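Local atomic coordinates of pantothenate kinase (Coxiella burnetii, PDB entry 3TQC), a protein that catalyses the ATP-dependent phosphorylation of (R)-pantothenate to 4'-phosphopantothenate, the first of five steps on the route to coenzyme A. Residues I176-H181 against Q190-D195. Sequence-based numbering, arbitrary orientation.
Sequences IPVYSH and QYEIVD
In the small three-stranded antiparallel sheet of this P-loop kinase, central strand 174-180 pairs with edge strand 190-194 through Ile176 opposite Glu192 and Pro177 opposite Tyr191. Ile176 and Glu192 form the hydrogen-bonded pair: Ile176 N reaches Glu192 O at 2.8 Å, and Glu192 N returns a bond to Ile176 O, also 2.8 Å. Ile176 O additionally receives a CA-H...O contact from Tyr191 CA at 3.1 Å. The N-to-C directions of the two short strand segments make 129°, well short of the 180° of an antiparallel pair, and the regular pairing fades toward Val178: Val178 N to Gln190 O is a weak bond, 3.5 Å long and bent to 120°, and a water is inserted beside it, accepting from Val178 N and probably donating to Gln190 O. The Tyr191 ring shares a face of the sheet with Pro177; the backbone Ile176 O lies at its edge, near the ring plane, while Pro177 CA approaches CD1 obliquely at 3.7 Å. Tyr191 CG lies beside its own backbone N (chi1 -57°), which sets the ring alongside the proline, CE1 being 4.1 Å from Pro177 CB. On the other face, Ile176 CG1 presses on Val194 CG2 at 3.5 Å, tighter than usual for two carbons. Val178 CG2 meets the aliphatic CG of Glu192 at 3.8 Å, the two side chains crossing at about a right angle. The buried Ile176 and Val194 both touch Ile128 of strand 125-129, outermost in the seven-stranded sheet; helix 157-168 adds Val163 against Ile176 and Ile167 against Val194, while strand 185-187 pairs along the opposite edge of strand 174-180.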
loop_
_atom_site.group_PDB
_atom_site.type_symbol
_atom_site.label_atom_id
_atom_site.label_comp_id
_atom_site.label_asym_id
_atom_site.label_seq_id
_atom_site.Cartn_x
_atom_site.Cartn_y
_atom_site.Cartn_z
ATOM N N ILE B 176 -9.588 -15.462 -15.353
ATOM C CA ILE B 176 -10.218 -14.226 -14.911
ATOM C C ILE B 176 -11.654 -14.263 -15.383
ATOM O O ILE B 176 -11.888 -14.424 -16.565
ATOM C CB ILE B 176 -9.557 -12.988 -15.534
ATOM C CG1 ILE B 176 -8.039 -12.970 -15.270
ATOM C CG2 ILE B 176 -10.265 -11.702 -15.042
ATOM C CD1 ILE B 176 -7.648 -12.911 -13.800
ATOM N N PRO B 177 -12.626 -14.113 -14.460
ATOM C CA PRO B 177 -14.022 -14.123 -14.863
ATOM C C PRO B 177 -14.370 -12.889 -15.688
ATOM O O PRO B 177 -13.680 -11.887 -15.624
ATOM C CB PRO B 177 -14.779 -14.180 -13.532
ATOM C CG PRO B 177 -13.872 -13.616 -12.566
ATOM C CD PRO B 177 -12.487 -13.974 -13.005
ATOM N N VAL B 178 -15.404 -13.010 -16.507
ATOM C CA VAL B 178 -15.731 -12.006 -17.517
ATOM C C VAL B 178 -17.115 -11.420 -17.252
ATOM O O VAL B 178 -18.060 -12.149 -17.015
ATOM C CB VAL B 178 -15.685 -12.633 -18.921
ATOM C CG1 VAL B 178 -16.188 -11.645 -19.994
ATOM C CG2 VAL B 178 -14.262 -13.123 -19.239
ATOM N N TYR B 179 -17.204 -10.100 -17.284
ATOM C CA TYR B 179 -18.454 -9.367 -17.140
ATOM C C TYR B 179 -18.881 -8.750 -18.485
ATOM O O TYR B 179 -18.087 -8.084 -19.143
ATOM C CB TYR B 179 -18.261 -8.259 -16.112
ATOM C CG TYR B 179 -19.510 -7.467 -15.801
ATOM C CD1 TYR B 179 -20.464 -7.956 -14.915
ATOM C CD2 TYR B 179 -19.728 -6.222 -16.379
ATOM C CE1 TYR B 179 -21.620 -7.231 -14.636
ATOM C CE2 TYR B 179 -20.859 -5.494 -16.099
ATOM C CZ TYR B 179 -21.803 -6.001 -15.233
ATOM O OH TYR B 179 -22.922 -5.264 -14.947
ATOM N N SER B 180 -20.127 -8.981 -18.883
ATOM C CA SER B 180 -20.709 -8.330 -20.063
ATOM C C SER B 180 -21.565 -7.134 -19.657
ATOM O O SER B 180 -22.599 -7.298 -18.988
ATOM C CB SER B 180 -21.614 -9.280 -20.822
ATOM O OG SER B 180 -22.433 -8.528 -21.695
ATOM N N HIS B 181 -21.155 -5.946 -20.095
ATOM C CA HIS B 181 -21.959 -4.733 -19.912
ATOM C C HIS B 181 -23.258 -4.818 -20.710
ATOM O O HIS B 181 -24.282 -4.250 -20.320
ATOM C CB HIS B 181 -21.163 -3.492 -20.334
ATOM C CG HIS B 181 -19.984 -3.203 -19.452
ATOM N ND1 HIS B 181 -20.115 -2.695 -18.177
ATOM C CD2 HIS B 181 -18.653 -3.344 -19.667
ATOM C CE1 HIS B 181 -18.916 -2.538 -17.642
ATOM N NE2 HIS B 181 -18.011 -2.919 -18.527
ATOM N N GLN B 190 -17.078 -18.335 -18.733
ATOM C CA GLN B 190 -16.214 -17.590 -19.624
ATOM C C GLN B 190 -15.085 -16.954 -18.826
ATOM O O GLN B 190 -15.336 -16.208 -17.886
ATOM C CB GLN B 190 -17.025 -16.529 -20.342
ATOM C CG GLN B 190 -16.231 -15.755 -21.354
ATOM C CD GLN B 190 -17.034 -15.406 -22.589
ATOM O OE1 GLN B 190 -17.753 -16.250 -23.147
ATOM N NE2 GLN B 190 -16.897 -14.156 -23.044
ATOM N N TYR B 191 -13.847 -17.267 -19.201
ATOM C CA TYR B 191 -12.663 -16.745 -18.515
ATOM C C TYR B 191 -11.601 -16.259 -19.494
ATOM O O TYR B 191 -11.391 -16.852 -20.539
ATOM C CB TYR B 191 -12.054 -17.815 -17.613
ATOM C CG TYR B 191 -13.008 -18.361 -16.578
ATOM C CD1 TYR B 191 -13.234 -17.680 -15.383
ATOM C CD2 TYR B 191 -13.688 -19.550 -16.793
ATOM C CE1 TYR B 191 -14.110 -18.168 -14.428
ATOM C CE2 TYR B 191 -14.571 -20.053 -15.839
ATOM C CZ TYR B 191 -14.775 -19.349 -14.658
ATOM O OH TYR B 191 -15.634 -19.829 -13.708
ATOM N N GLU B 192 -10.954 -15.157 -19.148
ATOM C CA GLU B 192 -9.758 -14.700 -19.832
ATOM C C GLU B 192 -8.566 -15.327 -19.121
ATOM O O GLU B 192 -8.673 -15.722 -17.961
ATOM C CB GLU B 192 -9.665 -13.180 -19.785
ATOM C CG GLU B 192 -10.769 -12.504 -20.584
ATOM C CD GLU B 192 -10.724 -10.993 -20.498
ATOM O OE1 GLU B 192 -9.911 -10.453 -19.708
ATOM O OE2 GLU B 192 -11.505 -10.345 -21.232
ATOM N N ILE B 193 -7.445 -15.442 -19.814
ATOM C CA ILE B 193 -6.280 -16.070 -19.236
ATOM C C ILE B 193 -5.156 -15.053 -19.108
ATOM O O ILE B 193 -4.773 -14.426 -20.081
ATOM C CB ILE B 193 -5.837 -17.273 -20.055
ATOM C CG1 ILE B 193 -6.896 -18.380 -19.952
ATOM C CG2 ILE B 193 -4.481 -17.758 -19.568
ATOM C CD1 ILE B 193 -6.915 -19.300 -21.122
ATOM N N VAL B 194 -4.693 -14.870 -17.875
ATOM C CA VAL B 194 -3.539 -14.072 -17.553
ATOM C C VAL B 194 -2.421 -15.065 -17.231
ATOM O O VAL B 194 -2.537 -15.868 -16.302
ATOM C CB VAL B 194 -3.840 -13.136 -16.345
ATOM C CG1 VAL B 194 -2.592 -12.405 -15.894
ATOM C CG2 VAL B 194 -4.961 -12.138 -16.688
ATOM N N ASP B 195 -1.347 -15.019 -18.013
ATOM C CA ASP B 195 -0.294 -16.019 -17.931
ATOM C C ASP B 195 1.104 -15.426 -17.724
ATOM O O ASP B 195 1.944 -15.432 -18.636
ATOM C CB ASP B 195 -0.308 -16.902 -19.177
ATOM C CG ASP B 195 0.716 -18.027 -19.100
ATOM O OD1 ASP B 195 0.992 -18.491 -17.966
ATOM O OD2 ASP B 195 1.235 -18.446 -20.171
HETATM O O HOH W 1 -16.967 -15.337 -16.078
#